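PDB 4J25: putative uncharacterized protein from Pseudomonas putida, which probably acts as a 2-oxoglutarate- and iron-dependent prolyl 4-hydroxylase, a jellyroll-fold oxygenase linked to hydroxylation of elongation factor Tu. Local coordinates for residues V36-T41 / S45-F50; G174-F179 / C194-L199. One frame throughout, in Å; residues are numbered along the deposited sequence.

Contact 1: V36-T41 / S45-F50; sequences VDDLAT and SQQAHF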
loop_
_atom_site.group_PDB
_atom_site.type_symbol
_atom_site.label_atom_id
_atom_site.label_comp_id
_atom_site.label_asym_id
_atom_site.label_seq_id
_atom_site.Cartn_x
_atom_site.Cartn_y
_atom_site.Cartn_z
ATOM N N VAL A 36 5.259 9.982 -7.705
ATOM C CA VAL A 36 4.559 10.223 -8.957
ATOM C C VAL A 36 5.487 10.044 -10.170
ATOM O O VAL A 36 5.106 9.406 -11.149
ATOM C CB VAL A 36 3.917 11.618 -9.004
ATOM C CG1 VAL A 36 3.198 11.819 -10.341
ATOM C CG2 VAL A 36 2.927 11.787 -7.865
ATOM N N ASP A 37 6.699 10.596 -10.110
ATOM C CA ASP A 37 7.660 10.402 -11.204
ATOM C C ASP A 37 7.942 8.906 -11.412
ATOM O O ASP A 37 7.925 8.423 -12.550
ATOM C CB ASP A 37 8.945 11.183 -10.939
ATOM C CG ASP A 37 10.044 10.869 -11.930
ATOM O OD1 ASP A 37 9.755 10.314 -13.009
ATOM O OD2 ASP A 37 11.216 11.187 -11.635
ATOM N N ASP A 38 8.159 8.164 -10.319
ATOM C CA ASP A 38 8.384 6.716 -10.403
ATOM C C ASP A 38 7.200 5.989 -11.055
ATOM O O ASP A 38 7.393 5.110 -11.888
ATOM C CB ASP A 38 8.625 6.089 -9.027
ATOM C CG ASP A 38 9.954 6.508 -8.392
ATOM O OD1 ASP A 38 10.851 6.999 -9.117
ATOM O OD2 ASP A 38 10.102 6.316 -7.156
ATOM N N LEU A 39 5.976 6.317 -10.651
ATOM C CA LEU A 39 4.803 5.691 -11.260
ATOM C C LEU A 39 4.763 5.937 -12.767
ATOM O O LEU A 39 4.435 5.040 -13.532
ATOM C CB LEU A 39 3.506 6.200 -10.641
ATOM C CG LEU A 39 3.168 5.662 -9.259
ATOM C CD1 LEU A 39 1.941 6.380 -8.776
ATOM C CD2 LEU A 39 2.944 4.155 -9.313
ATOM N N ALA A 40 5.107 7.150 -13.180
ATOM C CA ALA A 40 5.079 7.524 -14.599
ATOM C C ALA A 40 6.162 6.804 -15.397
ATOM O O ALA A 40 5.934 6.370 -16.526
ATOM C CB ALA A 40 5.251 9.021 -14.750
ATOM N N THR A 41 7.340 6.674 -14.805
ATOM C CA THR A 41 8.495 6.161 -15.528
ATOM C C THR A 41 8.603 4.628 -15.480
ATOM O O THR A 41 9.006 3.999 -16.471
ATOM C CB THR A 41 9.773 6.785 -14.984
ATOM O OG1 THR A 41 9.921 6.429 -13.610
ATOM C CG2 THR A 41 9.710 8.299 -15.073
ATOM N N SER A 45 6.638 2.354 -7.389
ATOM C CA SER A 45 7.518 3.143 -6.555
ATOM C C SER A 45 7.610 2.478 -5.183
ATOM O O SER A 45 6.661 1.840 -4.722
ATOM C CB SER A 45 6.986 4.561 -6.414
ATOM O OG SER A 45 7.928 5.413 -5.793
ATOM N N GLN A 46 8.771 2.598 -4.567
ATOM C CA GLN A 46 8.983 2.110 -3.208
ATOM C C GLN A 46 9.663 3.190 -2.374
ATOM O O GLN A 46 10.642 3.791 -2.808
ATOM C CB GLN A 46 9.814 0.838 -3.237
ATOM C CG GLN A 46 10.154 0.270 -1.834
ATOM C CD GLN A 46 10.990 -1.000 -1.890
ATOM O OE1 GLN A 46 11.627 -1.375 -0.918
ATOM N NE2 GLN A 46 10.975 -1.679 -3.022
ATOM N N GLN A 47 9.137 3.442 -1.173
ATOM C CA GLN A 47 9.650 4.499 -0.312
ATOM C C GLN A 47 9.883 3.956 1.077
ATOM O O GLN A 47 8.946 3.490 1.715
ATOM C CB GLN A 47 8.645 5.640 -0.200
ATOM C CG GLN A 47 8.269 6.241 -1.526
ATOM C CD GLN A 47 9.431 6.944 -2.160
ATOM O OE1 GLN A 47 10.250 7.551 -1.470
ATOM N NE2 GLN A 47 9.534 6.846 -3.474
ATOM N N ALA A 48 11.119 4.023 1.554
ATOM C CA ALA A 48 11.414 3.604 2.919
ATOM C C ALA A 48 11.046 4.745 3.858
ATOM O O ALA A 48 11.077 5.912 3.467
ATOM C CB ALA A 48 12.899 3.242 3.064
ATOM N N HIS A 49 10.704 4.407 5.099
ATOM C CA HIS A 49 10.384 5.416 6.101
ATOM C C HIS A 49 9.375 6.446 5.587
ATOM O O HIS A 49 9.573 7.656 5.722
ATOM C CB HIS A 49 11.671 6.093 6.552
ATOM C CG HIS A 49 12.712 5.124 7.016
ATOM N ND1 HIS A 49 12.466 4.186 7.998
ATOM C CD2 HIS A 49 13.991 4.927 6.620
ATOM C CE1 HIS A 49 13.556 3.467 8.202
ATOM N NE2 HIS A 49 14.496 3.896 7.378
ATOM N N PHE A 50 8.283 5.951 5.010
ATOM C CA PHE A 50 7.247 6.820 4.464
ATOM C C PHE A 50 6.575 7.653 5.563
ATOM O O PHE A 50 6.126 8.774 5.326
ATOM C CB PHE A 50 6.205 6.002 3.687
ATOM C CG PHE A 50 5.196 6.854 2.989
ATOM C CD1 PHE A 50 5.567 7.628 1.910
ATOM C CD2 PHE A 50 3.884 6.919 3.450
ATOM C CE1 PHE A 50 4.639 8.454 1.272
ATOM C CE2 PHE A 50 2.958 7.729 2.825
ATOM C CZ PHE A 50 3.340 8.501 1.723
HETATM O O HOH W 1 11.096 3.443 -6.350
#
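Asp38 and Ser45 meet where helix 32-42 turns back into strand 44-47, an outermost strand of the larger sheet of this double-stranded beta helix (jellyroll). The helix and strand are joined by a very short connection, and Asp38 and Ser45 have the closest CA atoms across it, 5.3 Å apart. The CB bonds of both residues point toward the partner segment. Ser45 OG donates a hydrogen bond to Asp38 OD2 at 2.7 Å. Asp38 OD2 receives it on its anti lone pair, the one away from OD1. The two side chains also touch through carbon, with Asp38 CB 3.4 Å from Ser45 CB. The Asp38 carboxylate reaches the strand because CG lies anti to its own carbonyl carbon (chi1 -69°).

Ser45 OG also accepts a hydrogen bond from Gln47 NE2 at 3.2 Å, with an N-H...O angle of 156°. The bend of Gln47 at chi2 carries the amide back along the strand, with OG almost in the amide plane. The hydroxyl therefore links the Asp38 carboxylate to the Gln47 side-chain amide. Leu39, the next residue on the helix, turns to the interior and packs on Val197 and on Ile119 of helix 103-123. The site lies away from the metal centre. Asp38 OD2 takes one more bond, from a water at 3.1 Å. The same water accepts from Gln46 N at 3.0 Å.

Contact 2: G174-F179 / C194-L199; sequences GQLRMF and CLVVFL. With OGA (N-oxalylglycine), chain J.
The ring of Phe198 is met obliquely by the methyl of Met178, with Met178 CE 4.0 Å from Phe198 CD1. The two residues come from facing strands, 176-179 and 195-199, which belong to the two opposed sheets of the double-stranded beta helix (jellyroll) of 2-oxoglutarate oxygenases. The Phe198 ring also packs edge-to-face with His205 and touches Asp148. Both of those residues bind the manganese ion, so the ring forms part of the second shell of the metal. Its CG sits between the backbone N and the carbonyl carbon (chi1 56°), which turns the ring toward that site.

The strand axes approach to 10.6 Å, and their directions differ by 30°. No hydrogen bond crosses this distance. Between these two segments the contact is made by buried apolar side chains. Met178 and Val196 meet end to end, with Met178 CE 3.8 Å from Val196 CG1. The bend at chi3 (76°) brings this methyl against both Val196 and Phe198. Val188 and Tyr163 also border this core.

Leu176 works in two directions. One branch reaches Val196, with Leu176 CD2 4.1 Å from Val196 CG1. The other lines the pocket of N-oxalylglycine, a ligand that is also hydrogen-bonded to Arg214 NH1. There Leu176 CD1 lies 3.7 Å from C4 of the ligand and 3.8 Å from its O3.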
loop_
_atom_site.group_PDB
_atom_site.type_symbol
_atom_site.label_atom_id
_atom_site.label_comp_id
_atom_site.label_asym_id
_atom_site.label_seq_id
_atom_site.Cartn_x
_atom_site.Cartn_y
_atom_site.Cartn_z
ATOM N N GLY A 174 8.180 -13.759 3.509
ATOM C CA GLY A 174 7.067 -12.832 3.421
ATOM C C GLY A 174 7.220 -11.661 2.466
ATOM O O GLY A 174 6.484 -10.688 2.574
ATOM N N GLN A 175 8.158 -11.730 1.527
ATOM C CA GLN A 175 8.340 -10.617 0.610
ATOM C C GLN A 175 7.146 -10.493 -0.331
ATOM O O GLN A 175 6.515 -11.490 -0.694
ATOM C CB GLN A 175 9.621 -10.760 -0.218
ATOM C CG GLN A 175 9.698 -12.023 -1.079
ATOM C CD GLN A 175 10.505 -13.128 -0.411
ATOM O OE1 GLN A 175 10.056 -13.746 0.559
ATOM N NE2 GLN A 175 11.713 -13.360 -0.911
ATOM N N LEU A 176 6.826 -9.257 -0.687
ATOM C CA LEU A 176 6.017 -9.009 -1.874
ATOM C C LEU A 176 6.956 -9.188 -3.075
ATOM O O LEU A 176 8.018 -8.577 -3.115
ATOM C CB LEU A 176 5.463 -7.588 -1.868
ATOM C CG LEU A 176 4.663 -7.141 -3.101
ATOM C CD1 LEU A 176 3.328 -7.859 -3.139
ATOM C CD2 LEU A 176 4.458 -5.629 -3.110
ATOM N N ARG A 177 6.581 -10.040 -4.020
ATOM C CA ARG A 177 7.349 -10.204 -5.262
ATOM C C ARG A 177 6.586 -9.616 -6.448
ATOM O O ARG A 177 5.496 -10.064 -6.758
ATOM C CB ARG A 177 7.656 -11.679 -5.513
ATOM C CG ARG A 177 8.403 -11.932 -6.821
ATOM C CD ARG A 177 8.998 -13.314 -6.870
ATOM N NE ARG A 177 10.100 -13.472 -5.924
ATOM C CZ ARG A 177 10.657 -14.637 -5.609
ATOM N NH1 ARG A 177 10.211 -15.763 -6.146
ATOM N NH2 ARG A 177 11.661 -14.679 -4.753
ATOM N N MET A 178 7.190 -8.619 -7.097
ATOM C CA MET A 178 6.578 -7.873 -8.179
ATOM C C MET A 178 7.214 -8.256 -9.502
ATOM O O MET A 178 8.436 -8.307 -9.621
ATOM C CB MET A 178 6.782 -6.378 -7.956
ATOM C CG MET A 178 6.314 -5.902 -6.589
ATOM S SD MET A 178 6.970 -4.279 -6.186
ATOM C CE MET A 178 5.927 -3.266 -7.211
ATOM N N PHE A 179 6.370 -8.534 -10.481
ATOM C CA PHE A 179 6.823 -8.924 -11.799
ATOM C C PHE A 179 6.756 -7.734 -12.711
ATOM O O PHE A 179 5.679 -7.274 -13.109
ATOM C CB PHE A 179 6.013 -10.118 -12.285
ATOM C CG PHE A 179 6.146 -11.299 -11.377
ATOM C CD1 PHE A 179 7.205 -12.177 -11.518
ATOM C CD2 PHE A 179 5.265 -11.494 -10.340
ATOM C CE1 PHE A 179 7.358 -13.243 -10.647
ATOM C CE2 PHE A 179 5.414 -12.569 -9.472
ATOM C CZ PHE A 179 6.466 -13.438 -9.628
ATOM N N CYS A 194 7.773 0.941 5.202
ATOM C CA CYS A 194 7.983 0.825 3.766
ATOM C C CYS A 194 6.664 0.911 3.014
ATOM O O CYS A 194 5.750 0.106 3.246
ATOM C CB CYS A 194 8.674 -0.492 3.411
ATOM S SG CYS A 194 9.008 -0.624 1.634
ATOM N N LEU A 195 6.582 1.875 2.102
ATOM C CA LEU A 195 5.414 2.015 1.234
ATOM C C LEU A 195 5.747 1.563 -0.194
ATOM O O LEU A 195 6.774 1.947 -0.751
ATOM C CB LEU A 195 4.925 3.470 1.221
ATOM C CG LEU A 195 3.670 3.753 0.365
ATOM C CD1 LEU A 195 2.433 3.269 1.065
ATOM C CD2 LEU A 195 3.541 5.242 0.041
ATOM N N VAL A 196 4.890 0.725 -0.767
ATOM C CA VAL A 196 5.024 0.310 -2.159
ATOM C C VAL A 196 3.770 0.765 -2.887
ATOM O O VAL A 196 2.671 0.508 -2.430
ATOM C CB VAL A 196 5.155 -1.211 -2.295
ATOM C CG1 VAL A 196 5.273 -1.626 -3.795
ATOM C CG2 VAL A 196 6.353 -1.691 -1.544
ATOM N N VAL A 197 3.948 1.451 -4.011
ATOM C CA VAL A 197 2.831 1.919 -4.832
ATOM C C VAL A 197 3.032 1.391 -6.250
ATOM O O VAL A 197 4.142 1.414 -6.780
ATOM C CB VAL A 197 2.789 3.460 -4.867
ATOM C CG1 VAL A 197 1.537 3.968 -5.537
ATOM C CG2 VAL A 197 2.862 4.036 -3.444
ATOM N N PHE A 198 1.971 0.903 -6.876
ATOM C CA PHE A 198 2.083 0.473 -8.275
ATOM C C PHE A 198 0.777 0.594 -9.062
ATOM O O PHE A 198 -0.332 0.728 -8.492
ATOM C CB PHE A 198 2.642 -0.954 -8.380
ATOM C CG PHE A 198 1.854 -1.995 -7.619
ATOM C CD1 PHE A 198 2.191 -2.311 -6.308
ATOM C CD2 PHE A 198 0.798 -2.669 -8.217
ATOM C CE1 PHE A 198 1.491 -3.256 -5.604
ATOM C CE2 PHE A 198 0.094 -3.615 -7.521
ATOM C CZ PHE A 198 0.433 -3.911 -6.206
ATOM N N LEU A 199 0.914 0.576 -10.382
ATOM C CA LEU A 199 -0.240 0.571 -11.254
ATOM C C LEU A 199 -0.960 -0.782 -11.191
ATOM O O LEU A 199 -0.394 -1.814 -11.543
ATOM C CB LEU A 199 0.186 0.920 -12.689
ATOM C CG LEU A 199 0.781 2.323 -12.824
ATOM C CD1 LEU A 199 1.289 2.595 -14.250
ATOM C CD2 LEU A 199 -0.209 3.404 -12.408
HETATM C C1 OGA J . -3.307 -7.436 -1.987
HETATM C C2 OGA J . -1.830 -7.678 -2.021
HETATM C C4 OGA J . 0.381 -7.631 -0.921
HETATM C C5 OGA J . 1.063 -7.304 0.364
HETATM O O1 OGA J . -3.844 -7.237 -0.859
HETATM O O2 OGA J . -3.992 -7.409 -3.071
HETATM O "O2'" OGA J . -1.309 -8.097 -3.044
HETATM O O3 OGA J . 2.266 -6.944 0.346
HETATM N N1 OGA J . -1.024 -7.406 -0.852
HETATM O O4 OGA J . 0.448 -7.382 1.460
#

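How the contacts relate
From the N terminus, contact 1 comes first. It closes the short turn between helix 32-42 and strand 44-47. Contact 2 follows much later and closes a longer loop that holds strand 185-188. The two loops are in series and neither encloses the other. They meet through strand 195-199, the antiparallel neighbour of strand 44-47 in the larger sheet. Probable backbone hydrogen bonds run from Ser45 N to Val197 O and from Gln47 N to Leu195 O. Contact 1 ties helix 32-42 to the edge of that sheet. Contact 2 joins the same sheet to the smaller one, beside the ligand pocket.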